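Long-range contacts in putative glutathionylspermidine synthase (Methylobacillus flagellatus, PDB 3N6X), which is a putative glutathionylspermidine synthase of the circularly permuted ATP-grasp type, probably forming an amide bond at the expense of ATP: residues K96-F101 / M330-L335; Y158-D162 / Y324-P328. All coordinates share one frame; numbering follows the deposited sequence.

Both contacts involve helix 327-335; interaction 2 also takes in the residues just before it. Interaction 1 packs that helix across helix 81-105. Interaction 2 ties its N-terminal end to strand 157-163. The two centres lie about 12 Å apart, and interaction 2 is nested in the loop that interaction 1 closes. Interaction 1 is the larger and is partly buried, with an exposed margin at Lys96 and Met100. It is apolar and aromatic, without a hydrogen bond across it. Interaction 2 is smaller and buried, and a tyrosine hydroxyl on a strand carbonyl dominates it. Leu98 joins them: its CD2 touches both Met330 and Val327, and its CD1 packs against Asp162.

Interaction 1: residues K96-F101 / M330-L335; sequences KALNMF and MIRFYL
Phe101 and Met330, a selenomethionine, form a Met-aromatic contact where helix 81-105 packs across helix 327-335. The local axes cross at 72° and approach to 8.9 Å. Ala97 lies at the close approach. Ala97 CB is 3.7 Å from Ile331 CG1, and this small group also meets Met330 CB and Leu335 CD1.

The Met330 chain is extended beyond CG (chi3 -166°), which carries its methyl across the Phe101 ring. Met330 CE stands 3.6 Å from the centroid of the Phe101 ring, only 8° off the normal, as a CH-pi contact over one face. SE lies obliquely, near CB and CG of Phe101, and also meets Leu98 CD2. Ala318 of helix 316-319 touches both Leu98 and Phe101.

Tyr334 lays one ring face on the backbone of the first helix. Phe101 N is 3.7 Å above the plane of the Tyr334 ring, offset toward the rim, and Met100 CB makes a CH-pi contact on the same side. Phe333 CD2 touches the opposite face, near its rim. Toward the hydroxyl end of the ring, Tyr334 CE2 reaches Phe101 CB at 3.7 Å. The Tyr334 hydroxyl is hydrogen-bonded to OD2 of Asp104, one turn further along helix 81-105. This bond holds the hydroxyl end of a ring that otherwise makes apolar contacts here.

Towards the exposed margin, Met100 and Leu335 cross. Met100, also a selenomethionine, is bent at chi3, and its CE turns to the backbone of Tyr334, 3.7 Å from Tyr334 O. Its SE rests on one branch of Leu335, with Met100 SE 3.7 Å from Leu335 CD2.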
# COMPACT_ATOMS: atom_id res chain seq x y z
N LYS A 96 1.08 -2.23 14.31
CA LYS A 96 0.58 -2.21 15.71
C LYS A 96 0.83 -0.86 16.35
O LYS A 96 -0.07 -0.30 16.96
CB LYS A 96 1.20 -3.33 16.55
CG LYS A 96 0.58 -4.71 16.28
CD LYS A 96 1.36 -5.82 16.99
CE LYS A 96 0.59 -7.12 17.04
NZ LYS A 96 1.42 -8.22 17.63
N ALA A 97 2.03 -0.30 16.16
CA ALA A 97 2.40 1.01 16.72
C ALA A 97 1.57 2.14 16.09
O ALA A 97 1.15 3.05 16.80
CB ALA A 97 3.89 1.27 16.51
N LEU A 98 1.28 2.04 14.78
CA LEU A 98 0.45 3.03 14.07
C LEU A 98 -1.00 3.04 14.60
O LEU A 98 -1.55 4.12 14.83
CB LEU A 98 0.48 2.78 12.55
CG LEU A 98 1.75 3.29 11.82
CD1 LEU A 98 1.89 2.64 10.44
CD2 LEU A 98 1.75 4.82 11.68
N ASN A 99 -1.56 1.84 14.89
CA ASN A 99 -2.91 1.70 15.48
C ASN A 99 -2.94 2.17 16.93
O ASN A 99 -3.93 2.76 17.35
CB ASN A 99 -3.43 0.26 15.36
CG ASN A 99 -4.18 0.01 14.07
OD1 ASN A 99 -5.05 0.80 13.67
ND2 ASN A 99 -3.82 -1.05 13.36
N MSE A 100 -1.88 1.91 17.69
CA MSE A 100 -1.79 2.37 19.07
C MSE A 100 -1.59 3.90 19.13
O MSE A 100 -2.16 4.56 19.99
CB MSE A 100 -0.69 1.64 19.82
CG MSE A 100 -1.01 0.18 20.02
SE MSE A 100 0.43 -0.77 20.86
CE MSE A 100 0.06 -0.19 22.68
N PHE A 101 -0.86 4.45 18.14
CA PHE A 101 -0.68 5.90 18.00
C PHE A 101 -2.03 6.57 17.75
O PHE A 101 -2.36 7.56 18.41
CB PHE A 101 0.29 6.23 16.85
CG PHE A 101 0.28 7.68 16.45
CD1 PHE A 101 0.81 8.66 17.29
CD2 PHE A 101 -0.31 8.08 15.25
CE1 PHE A 101 0.76 10.01 16.93
CE2 PHE A 101 -0.37 9.44 14.90
CZ PHE A 101 0.18 10.40 15.74
N MSE A 330 7.19 5.92 17.66
CA MSE A 330 5.93 5.27 18.10
C MSE A 330 6.22 3.83 18.51
O MSE A 330 5.66 3.35 19.49
CB MSE A 330 4.90 5.26 16.98
CG MSE A 330 4.42 6.63 16.54
SE MSE A 330 3.31 6.41 14.92
CE MSE A 330 3.28 8.23 14.38
N ILE A 331 7.04 3.11 17.72
CA ILE A 331 7.39 1.71 18.01
C ILE A 331 8.08 1.62 19.40
O ILE A 331 7.64 0.86 20.24
CB ILE A 331 8.23 1.06 16.86
CG1 ILE A 331 7.40 0.93 15.56
CG2 ILE A 331 8.81 -0.30 17.30
CD1 ILE A 331 8.25 0.91 14.27
N ARG A 332 9.08 2.49 19.65
CA ARG A 332 9.77 2.56 20.95
C ARG A 332 8.82 2.93 22.08
O ARG A 332 8.81 2.26 23.10
CB ARG A 332 10.94 3.56 20.90
CG ARG A 332 11.97 3.21 19.85
CD ARG A 332 13.15 4.14 19.86
NE ARG A 332 14.24 3.60 19.06
CZ ARG A 332 14.60 4.06 17.88
NH1 ARG A 332 14.03 5.14 17.37
NH2 ARG A 332 15.58 3.47 17.20
N PHE A 333 7.97 3.96 21.87
CA PHE A 333 7.03 4.43 22.90
C PHE A 333 5.92 3.41 23.24
O PHE A 333 5.70 3.11 24.41
CB PHE A 333 6.44 5.81 22.53
CG PHE A 333 5.56 6.43 23.59
CD1 PHE A 333 6.12 7.08 24.70
CD2 PHE A 333 4.17 6.39 23.48
CE1 PHE A 333 5.30 7.66 25.68
CE2 PHE A 333 3.35 6.97 24.46
CZ PHE A 333 3.93 7.60 25.56
N TYR A 334 5.20 2.90 22.23
CA TYR A 334 4.07 2.00 22.48
C TYR A 334 4.43 0.58 22.73
O TYR A 334 3.72 -0.10 23.47
CB TYR A 334 3.03 2.08 21.33
CG TYR A 334 2.45 3.47 21.18
CD1 TYR A 334 1.63 4.01 22.16
CD2 TYR A 334 2.73 4.25 20.06
CE1 TYR A 334 1.10 5.29 22.03
CE2 TYR A 334 2.25 5.54 19.94
CZ TYR A 334 1.43 6.06 20.93
OH TYR A 334 0.93 7.33 20.78
N LEU A 335 5.47 0.09 22.05
CA LEU A 335 5.81 -1.32 22.13
C LEU A 335 7.05 -1.62 22.96
O LEU A 335 7.31 -2.79 23.25
CB LEU A 335 5.96 -1.91 20.71
CG LEU A 335 4.74 -1.76 19.80
CD1 LEU A 335 5.11 -2.09 18.37
CD2 LEU A 335 3.60 -2.66 20.25

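Interaction 2: residues Y158-D162 / Y324-P328; sequences YVLED and YIYVP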
# COMPACT_ATOMS: atom_id res chain seq x y z
N TYR A 158 13.68 -0.94 3.58
CA TYR A 158 13.23 0.38 4.05
C TYR A 158 11.75 0.60 3.78
O TYR A 158 11.29 0.34 2.66
CB TYR A 158 14.02 1.49 3.36
CG TYR A 158 15.48 1.54 3.75
CD1 TYR A 158 15.91 2.31 4.83
CD2 TYR A 158 16.44 0.88 3.00
CE1 TYR A 158 17.26 2.38 5.17
CE2 TYR A 158 17.79 0.92 3.34
CZ TYR A 158 18.20 1.70 4.42
OH TYR A 158 19.53 1.75 4.75
N VAL A 159 11.02 1.18 4.75
CA VAL A 159 9.62 1.56 4.53
C VAL A 159 9.62 2.95 3.89
O VAL A 159 10.07 3.90 4.51
CB VAL A 159 8.76 1.55 5.83
CG1 VAL A 159 7.34 2.04 5.55
CG2 VAL A 159 8.76 0.17 6.48
N LEU A 160 9.14 3.06 2.65
CA LEU A 160 9.08 4.36 1.97
C LEU A 160 7.89 5.19 2.44
O LEU A 160 7.98 6.42 2.47
CB LEU A 160 8.96 4.16 0.44
CG LEU A 160 10.23 3.97 -0.36
CD1 LEU A 160 9.96 4.19 -1.82
CD2 LEU A 160 11.31 4.93 0.07
N GLU A 161 6.76 4.53 2.72
CA GLU A 161 5.50 5.21 3.01
C GLU A 161 4.50 4.24 3.64
O GLU A 161 4.54 3.05 3.34
CB GLU A 161 4.91 5.74 1.68
CG GLU A 161 3.81 6.78 1.83
CD GLU A 161 3.33 7.37 0.51
OE1 GLU A 161 3.56 6.74 -0.54
OE2 GLU A 161 2.73 8.47 0.54
N ASP A 162 3.56 4.77 4.45
CA ASP A 162 2.46 4.00 5.03
C ASP A 162 1.16 4.38 4.30
O ASP A 162 1.02 5.52 3.86
CB ASP A 162 2.36 4.27 6.54
CG ASP A 162 3.62 3.92 7.33
OD1 ASP A 162 3.96 2.71 7.40
OD2 ASP A 162 4.25 4.84 7.90
N TYR A 324 4.99 10.66 9.34
CA TYR A 324 5.86 9.56 8.91
C TYR A 324 7.18 9.51 9.68
O TYR A 324 7.65 8.42 10.03
CB TYR A 324 6.12 9.67 7.38
CG TYR A 324 7.21 8.75 6.87
CD1 TYR A 324 6.95 7.41 6.61
CD2 TYR A 324 8.50 9.23 6.65
CE1 TYR A 324 7.95 6.56 6.13
CE2 TYR A 324 9.51 8.38 6.19
CZ TYR A 324 9.23 7.06 5.92
OH TYR A 324 10.23 6.23 5.48
N ILE A 325 7.77 10.68 9.95
CA ILE A 325 9.08 10.76 10.60
C ILE A 325 9.07 10.30 12.07
O ILE A 325 10.13 9.99 12.61
CB ILE A 325 9.72 12.15 10.38
CG1 ILE A 325 8.91 13.26 11.08
CG2 ILE A 325 9.89 12.44 8.85
CD1 ILE A 325 9.64 14.62 11.20
N TYR A 326 7.88 10.23 12.71
CA TYR A 326 7.76 9.83 14.12
C TYR A 326 7.48 8.35 14.32
O TYR A 326 7.45 7.89 15.46
CB TYR A 326 6.70 10.68 14.83
CG TYR A 326 6.98 12.17 14.74
CD1 TYR A 326 8.06 12.74 15.40
CD2 TYR A 326 6.19 13.00 13.95
CE1 TYR A 326 8.35 14.10 15.28
CE2 TYR A 326 6.46 14.36 13.83
CZ TYR A 326 7.56 14.90 14.48
OH TYR A 326 7.82 16.24 14.36
N VAL A 327 7.26 7.60 13.23
CA VAL A 327 6.91 6.18 13.31
C VAL A 327 7.92 5.33 14.11
O VAL A 327 7.50 4.67 15.06
CB VAL A 327 6.48 5.56 11.95
CG1 VAL A 327 6.09 4.09 12.12
CG2 VAL A 327 5.31 6.34 11.36
N PRO A 328 9.27 5.47 13.88
CA PRO A 328 10.22 4.71 14.72
C PRO A 328 10.07 5.01 16.22
O PRO A 328 10.17 4.09 17.04
CB PRO A 328 11.59 5.15 14.18
CG PRO A 328 11.34 5.58 12.81
CD PRO A 328 9.97 6.21 12.81
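Val159 and Tyr324 join strand 157-163 to the turn that leads into helix 327-335. The backbones stay apart: the nearest CA atoms, those of Glu161 and Tyr324, are 7.3 Å from each other. Tyr324 sits near the N-terminal end of helix 327-335. In the strand, Leu160 has helical angles (phi/psi -78/-37), and both Leu160 and Glu161 bond to Asp148 of the antiparallel strand 144-151. This fits a classic beta bulge.

The Tyr324 side chain spans the gap. Chi1 of 169° turns the ring of Tyr324 away from its own backbone N and toward the strand. Tyr324 OH donates to Val159 O in a short bond of 2.5 Å. The hydroxyl lies in the carbonyl plane, and Val159 O lies in the ring plane at its edge. Leu160 O approaches the ring obliquely, 3.7 Å from Tyr324 CE1.

The Asp162 side chain crosses that of Tyr324 at about a right angle, its carboxylate turned 48° from the ring plane. Asp162 OD2 is 3.9 Å from Tyr324 CD1, at the ring edge, and also touches Val327 CG2. Asp162 OD1 forms a salt bridge with Arg94 of helix 81-105.

The hydroxyl also takes a hydrogen bond from Val344 N. Tyr324 OH is therefore donor and acceptor at once, and these two bonds satisfy a buried hydroxyl, one to strand 157-163 and one to the loop after strand 342-343.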